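PDB 3A76: gamma-hexachlorocyclohexane dehydrochlorinase from Sphingomonas paucimobilis, which catalyses two successive 1,2-anti dehydrochlorinations that convert the pollutant lindane (gamma-hexachlorocyclohexane) to 1,3,4,6-tetrachloro-1,4-cyclohexadiene via gamma-pentachlorocyclohexene. Local coordinates for residues D25-A28 with S29-A32; D78-N82 with V83-M87. One frame throughout, in Å; residues are numbered along the deposited sequence.

Contact 1: D25-A28 with S29-A32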
ATOM      1  N   ASP B  25      -8.351  12.021  19.843  1.00 37.65           N
ATOM      2  CA  ASP B  25      -7.966  13.148  18.988  1.00 37.52           C
ATOM      3  C   ASP B  25      -6.776  12.807  18.082  1.00 37.09           C
ATOM      4  O   ASP B  25      -6.742  13.215  16.920  1.00 36.92           O
ATOM      5  CB  ASP B  25      -7.669  14.376  19.865  1.00 37.75           C
ATOM      6  CG  ASP B  25      -7.104  15.554  19.082  1.00 38.42           C
ATOM      7  OD1 ASP B  25      -6.001  16.025  19.441  1.00 39.70           O
ATOM      8  OD2 ASP B  25      -7.764  16.017  18.128  1.00 38.57           O
ATOM      9  N   ARG B  26      -5.820  12.053  18.628  1.00 36.68           N
ATOM     10  CA  ARG B  26      -4.653  11.571  17.881  1.00 36.64           C
ATOM     11  C   ARG B  26      -5.061  10.558  16.801  1.00 36.02           C
ATOM     12  O   ARG B  26      -4.624  10.650  15.648  1.00 35.88           O
ATOM     13  CB  ARG B  26      -3.631  10.930  18.833  1.00 36.72           C
ATOM     14  CG  ARG B  26      -2.181  11.037  18.377  1.00 38.68           C
ATOM     15  CD  ARG B  26      -1.566  12.379  18.793  1.00 41.55           C
ATOM     16  NE  ARG B  26      -2.513  13.478  18.595  1.00 42.31           N
ATOM     17  CZ  ARG B  26      -2.401  14.700  19.110  1.00 42.78           C
ATOM     18  NH1 ARG B  26      -1.357  15.029  19.870  1.00 42.36           N
ATOM     19  NH2 ARG B  26      -3.349  15.595  18.854  1.00 42.91           N
ATOM     20  N   LEU B  27      -5.889   9.594  17.200  1.00 35.24           N
ATOM     21  CA  LEU B  27      -6.434   8.592  16.298  1.00 34.51           C
ATOM     22  C   LEU B  27      -7.266   9.224  15.177  1.00 34.24           C
ATOM     23  O   LEU B  27      -7.053   8.923  13.999  1.00 34.64           O
ATOM     24  CB  LEU B  27      -7.233   7.552  17.094  1.00 34.39           C
ATOM     25  CG  LEU B  27      -6.542   6.240  17.522  1.00 33.37           C
ATOM     26  CD1 LEU B  27      -5.021   6.254  17.360  1.00 32.40           C
ATOM     27  CD2 LEU B  27      -6.942   5.837  18.945  1.00 32.28           C
ATOM     28  N   ALA B  28      -8.171  10.130  15.541  1.00 33.82           N
ATOM     29  CA  ALA B  28      -9.008  10.836  14.567  1.00 33.35           C
ATOM     30  C   ALA B  28      -8.201  11.714  13.600  1.00 33.25           C
ATOM     31  O   ALA B  28      -8.603  11.915  12.452  1.00 33.14           O
ATOM     32  CB  ALA B  28     -10.068  11.659  15.271  1.00 33.28           C
ATOM     33  N   SER B  29      -7.066  12.226  14.066  1.00 32.97           N
ATOM     34  CA  SER B  29      -6.223  13.083  13.239  1.00 32.92           C
ATOM     35  C   SER B  29      -5.381  12.259  12.270  1.00 32.49           C
ATOM     36  O   SER B  29      -5.191  12.646  11.119  1.00 32.14           O
ATOM     37  CB  SER B  29      -5.353  13.998  14.111  1.00 32.80           C
ATOM     38  OG  SER B  29      -6.163  14.963  14.778  1.00 32.99           O
ATOM     39  N   ARG B  30      -4.888  11.123  12.756  1.00 32.51           N
ATOM     40  CA  ARG B  30      -4.216  10.127  11.920  1.00 32.41           C
ATOM     41  C   ARG B  30      -5.098   9.726  10.716  1.00 31.97           C
ATOM     42  O   ARG B  30      -4.622   9.710   9.579  1.00 32.26           O
ATOM     43  CB  ARG B  30      -3.848   8.896  12.755  1.00 32.33           C
ATOM     44  CG  ARG B  30      -2.753   9.126  13.798  1.00 33.42           C
ATOM     45  CD  ARG B  30      -2.560   7.909  14.700  1.00 34.60           C
ATOM     46  NE  ARG B  30      -2.259   6.699  13.928  1.00 37.21           N
ATOM     47  CZ  ARG B  30      -1.034   6.224  13.719  1.00 37.17           C
ATOM     48  NH1 ARG B  30       0.019   6.845  14.235  1.00 38.68           N
ATOM     49  NH2 ARG B  30      -0.857   5.126  12.994  1.00 35.94           N
ATOM     50  N   ALA B  31      -6.374   9.442  10.977  1.00 31.28           N
ATOM     51  CA  ALA B  31      -7.349   9.062   9.938  1.00 31.10           C
ATOM     52  C   ALA B  31      -7.541  10.135   8.860  1.00 30.76           C
ATOM     53  O   ALA B  31      -7.457   9.845   7.653  1.00 30.98           O
ATOM     54  CB  ALA B  31      -8.685   8.698  10.569  1.00 31.11           C
ATOM     55  N   ALA B  32      -7.779  11.374   9.290  1.00 29.94           N
ATOM     56  CA  ALA B  32      -7.920  12.497   8.368  1.00 28.72           C
ATOM     57  C   ALA B  32      -6.651  12.739   7.532  1.00 28.17           C
ATOM     58  O   ALA B  32      -6.728  13.094   6.353  1.00 27.97           O
ATOM     59  CB  ALA B  32      -8.320  13.777   9.133  1.00 29.24           C
TER

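Contact 2: D78-N82 with V83-M87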
ATOM      1  N   ASP B  78      -2.784  24.178 -11.179  1.00 25.13           N
ATOM      2  CA  ASP B  78      -1.834  24.659 -12.169  1.00 25.73           C
ATOM      3  C   ASP B  78      -0.850  23.534 -12.584  1.00 25.63           C
ATOM      4  O   ASP B  78      -0.691  23.239 -13.770  1.00 25.62           O
ATOM      5  CB  ASP B  78      -1.153  25.909 -11.573  1.00 25.92           C
ATOM      6  CG  ASP B  78      -0.043  26.487 -12.437  1.00 26.80           C
ATOM      7  OD1 ASP B  78       0.620  27.402 -11.906  1.00 28.99           O
ATOM      8  OD2 ASP B  78       0.180  26.064 -13.596  1.00 26.09           O
ATOM      9  N   LEU B  79      -0.222  22.895 -11.599  1.00 25.91           N
ATOM     10  CA  LEU B  79       0.651  21.732 -11.831  1.00 25.63           C
ATOM     11  C   LEU B  79      -0.078  20.546 -12.518  1.00 25.24           C
ATOM     12  O   LEU B  79       0.374  20.042 -13.541  1.00 24.92           O
ATOM     13  CB  LEU B  79       1.305  21.305 -10.501  1.00 25.76           C
ATOM     14  CG  LEU B  79       2.174  20.046 -10.353  1.00 25.73           C
ATOM     15  CD1 LEU B  79       3.290  20.031 -11.350  1.00 25.73           C
ATOM     16  CD2 LEU B  79       2.752  19.974  -8.944  1.00 26.07           C
ATOM     17  N   ALA B  80      -1.204  20.123 -11.951  1.00 24.84           N
ATOM     18  CA  ALA B  80      -2.020  19.065 -12.535  1.00 24.58           C
ATOM     19  C   ALA B  80      -2.347  19.328 -14.000  1.00 24.64           C
ATOM     20  O   ALA B  80      -1.905  18.587 -14.869  1.00 24.68           O
ATOM     21  CB  ALA B  80      -3.282  18.874 -11.730  1.00 24.28           C
ATOM     22  N   ASN B  81      -3.084  20.408 -14.272  1.00 25.22           N
ATOM     23  CA  ASN B  81      -3.556  20.738 -15.624  1.00 25.12           C
ATOM     24  C   ASN B  81      -2.478  20.997 -16.657  1.00 25.36           C
ATOM     25  O   ASN B  81      -2.667  20.679 -17.824  1.00 25.57           O
ATOM     26  CB  ASN B  81      -4.504  21.937 -15.591  1.00 24.94           C
ATOM     27  CG  ASN B  81      -5.873  21.583 -15.071  1.00 24.32           C
ATOM     28  OD1 ASN B  81      -6.643  20.890 -15.734  1.00 24.11           O
ATOM     29  ND2 ASN B  81      -6.192  22.064 -13.879  1.00 24.51           N
ATOM     30  N   ASN B  82      -1.353  21.580 -16.246  1.00 25.70           N
ATOM     31  CA  ASN B  82      -0.354  22.038 -17.224  1.00 25.94           C
ATOM     32  C   ASN B  82       0.882  21.159 -17.321  1.00 25.74           C
ATOM     33  O   ASN B  82       1.653  21.262 -18.290  1.00 25.91           O
ATOM     34  CB  ASN B  82       0.040  23.505 -16.974  1.00 26.32           C
ATOM     35  CG  ASN B  82      -1.155  24.467 -17.068  1.00 27.47           C
ATOM     36  OD1 ASN B  82      -1.967  24.391 -17.999  1.00 28.28           O
ATOM     37  ND2 ASN B  82      -1.259  25.372 -16.097  1.00 27.48           N
ATOM     38  N   VAL B  83       1.078  20.304 -16.315  1.00 25.28           N
ATOM     39  CA  VAL B  83       2.247  19.416 -16.264  1.00 24.81           C
ATOM     40  C   VAL B  83       1.848  17.941 -16.099  1.00 24.71           C
ATOM     41  O   VAL B  83       2.121  17.134 -16.980  1.00 24.95           O
ATOM     42  CB  VAL B  83       3.272  19.831 -15.153  1.00 24.93           C
ATOM     43  CG1 VAL B  83       4.573  19.033 -15.276  1.00 24.17           C
ATOM     44  CG2 VAL B  83       3.574  21.318 -15.218  1.00 25.28           C
ATOM     45  N   LEU B  84       1.208  17.592 -14.984  1.00 24.12           N
ATOM     46  CA  LEU B  84       0.987  16.170 -14.666  1.00 24.45           C
ATOM     47  C   LEU B  84       0.053  15.482 -15.652  1.00 24.45           C
ATOM     48  O   LEU B  84       0.438  14.488 -16.276  1.00 24.57           O
ATOM     49  CB  LEU B  84       0.523  15.957 -13.217  1.00 24.24           C
ATOM     50  CG  LEU B  84       1.515  16.371 -12.110  1.00 23.62           C
ATOM     51  CD1 LEU B  84       0.967  15.998 -10.736  1.00 22.27           C
ATOM     52  CD2 LEU B  84       2.915  15.801 -12.328  1.00 22.46           C
ATOM     53  N   TRP B  85      -1.152  16.028 -15.820  1.00 24.30           N
ATOM     54  CA  TRP B  85      -2.113  15.423 -16.725  1.00 24.26           C
ATOM     55  C   TRP B  85      -1.632  15.383 -18.170  1.00 25.01           C
ATOM     56  O   TRP B  85      -1.656  14.321 -18.773  1.00 25.81           O
ATOM     57  CB  TRP B  85      -3.538  15.953 -16.488  1.00 24.30           C
ATOM     58  CG  TRP B  85      -3.994  15.665 -15.068  1.00 21.59           C
ATOM     59  CD1 TRP B  85      -3.613  14.604 -14.296  1.00 20.58           C
ATOM     60  CD2 TRP B  85      -4.889  16.440 -14.256  1.00 20.75           C
ATOM     61  NE1 TRP B  85      -4.217  14.664 -13.063  1.00 20.03           N
ATOM     62  CE2 TRP B  85      -5.004  15.780 -13.009  1.00 20.62           C
ATOM     63  CE3 TRP B  85      -5.609  17.626 -14.458  1.00 22.52           C
ATOM     64  CZ2 TRP B  85      -5.806  16.266 -11.969  1.00 20.69           C
ATOM     65  CZ3 TRP B  85      -6.421  18.106 -13.415  1.00 21.20           C
ATOM     66  CH2 TRP B  85      -6.505  17.424 -12.193  1.00 19.69           C
ATOM     67  N   PRO B  86      -1.126  16.505 -18.724  1.00 25.72           N
ATOM     68  CA  PRO B  86      -0.556  16.407 -20.082  1.00 25.97           C
ATOM     69  C   PRO B  86       0.631  15.455 -20.242  1.00 26.41           C
ATOM     70  O   PRO B  86       0.859  14.968 -21.338  1.00 26.64           O
ATOM     71  CB  PRO B  86      -0.116  17.845 -20.399  1.00 26.18           C
ATOM     72  CG  PRO B  86      -0.877  18.704 -19.450  1.00 26.29           C
ATOM     73  CD  PRO B  86      -1.078  17.884 -18.208  1.00 25.76           C
ATOM     74  N   MET B  87       1.371  15.191 -19.168  1.00 27.00           N
ATOM     75  CA  MET B  87       2.565  14.320 -19.204  1.00 27.42           C
ATOM     76  C   MET B  87       2.255  12.834 -19.464  1.00 27.05           C
ATOM     77  O   MET B  87       3.041  12.125 -20.104  1.00 26.65           O
ATOM     78  CB  MET B  87       3.341  14.469 -17.886  1.00 27.82           C
ATOM     79  CG  MET B  87       4.700  13.787 -17.853  1.00 31.12           C
ATOM     80  SD  MET B  87       5.613  14.090 -16.315  1.00 36.55           S
ATOM     81  CE  MET B  87       6.368  15.677 -16.691  1.00 36.09           C
TER

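Contact 1: D25-A28 with S29-A32
S29 turns its hydroxyl back along the helix onto the carbonyl of D25, one turn earlier, and so illustrates how a serine within an alpha-helix can bond to the backbone carbonyl of the preceding turn. With OG beside the backbone N and anti to the carbonyl carbon (chi1 -69°), the hydroxyl donates to D25 O at 2.8 Å, tilted 22° from the carbonyl plane. The same oxygen takes the amide of S29, S29 N to D25 O at 3.0 Å, but through a weak, bent bond. By contrast, R30 N meets R26 O at 2.9 Å in a nearly straight one.

The side chain of R30 crosses that of L27 at a slant, methyl CD1 of L27 lying 4.0 Å from R30 CD, and R30 CG sits 3.0 Å from R26 O. On the serine's side of the helix, R26 swings back to its neighbour, R26 NH2 forming a salt bridge of 2.8 Å with D25 OD1, while D25 OD2 is paired with R139.

These residues belong to helix 22-45, whose R26, S29 and R30 lie on F102 of strand 88-102. L27, A28, R30 and A31 pack against the equivalent helices of the two other subunits, placing this turn at the trimer interface.

Contact 2: D78-N82 with V83-M87
A80 and W85 meet across a pi-type turn, the widening of an alpha-helix in which a carbonyl bonds to an amide five residues on; here it lies in helix 72-87 of the SnoaL-like domain.

Two backbone bonds have this longer spacing. L84 N reaches L79 O at 3.0 Å and W85 N reaches A80 O at 2.8 Å, both with an N-H...O angle of 164°. L79 O also accepts V83 N, the two amides arriving from opposite faces of its carbonyl plane, so that one oxygen serves both the ordinary and the widened turn. The helix is kinked at P86, whose ring nitrogen has no hydrogen to give to the preceding turn.

The aromatic contact is a CH-pi interaction. A80 CB stands 3.4 Å from the centroid of the six-membered ring of W85, only 6° off its normal. N81 instead comes to the rim of the indole, its OD1 near the ring plane and its amide perpendicular to it. W85 NE1 donates to V44 O of helix 22-45, next to the inferred active-site residue D45, and N81 ND2 to E49 OE2 of helix 49-53, tying the turn to both helices.

Apolar contacts line another side. L79, with CG anti to its backbone N (chi1 174°), brings CD1 to 3.8 Å from V83 CB and CG to 4.1 Å from L84 CG. L79 and L84 both rest on W62, and L84 lies about 6 Å, side chain to side chain, from H93, the inferred proton acceptor.

Within 78-82 a polar link spans one turn: N82 ND2 donates at 3.0 Å to D78 OD2, which lies in the amide plane of N82, while the donor meets that oxygen on its anti side, tilted out of the carboxylate plane.

In the fold
Contact 1 and contact 2 show two uses of helices within one SnoaL-like barrel. Their centres are 31 Å apart, on opposite sides of the centre of the chain, and their nearest atoms remain about 19 Å from each other. They come in series: residues 25-32 sit near the start of helix 22-45, whereas residues 78-87 close helix 72-87, just before strand 88-102. That strand bears both F102, against which the first helix packs, and H93, near the second; helix 22-45 itself runs on to V44, which W85 bonds. Contact 1 thus belongs to the trimer interface, away from the annotated sites, and contact 2 lies near the inferred active-site residues and a bound spermidine.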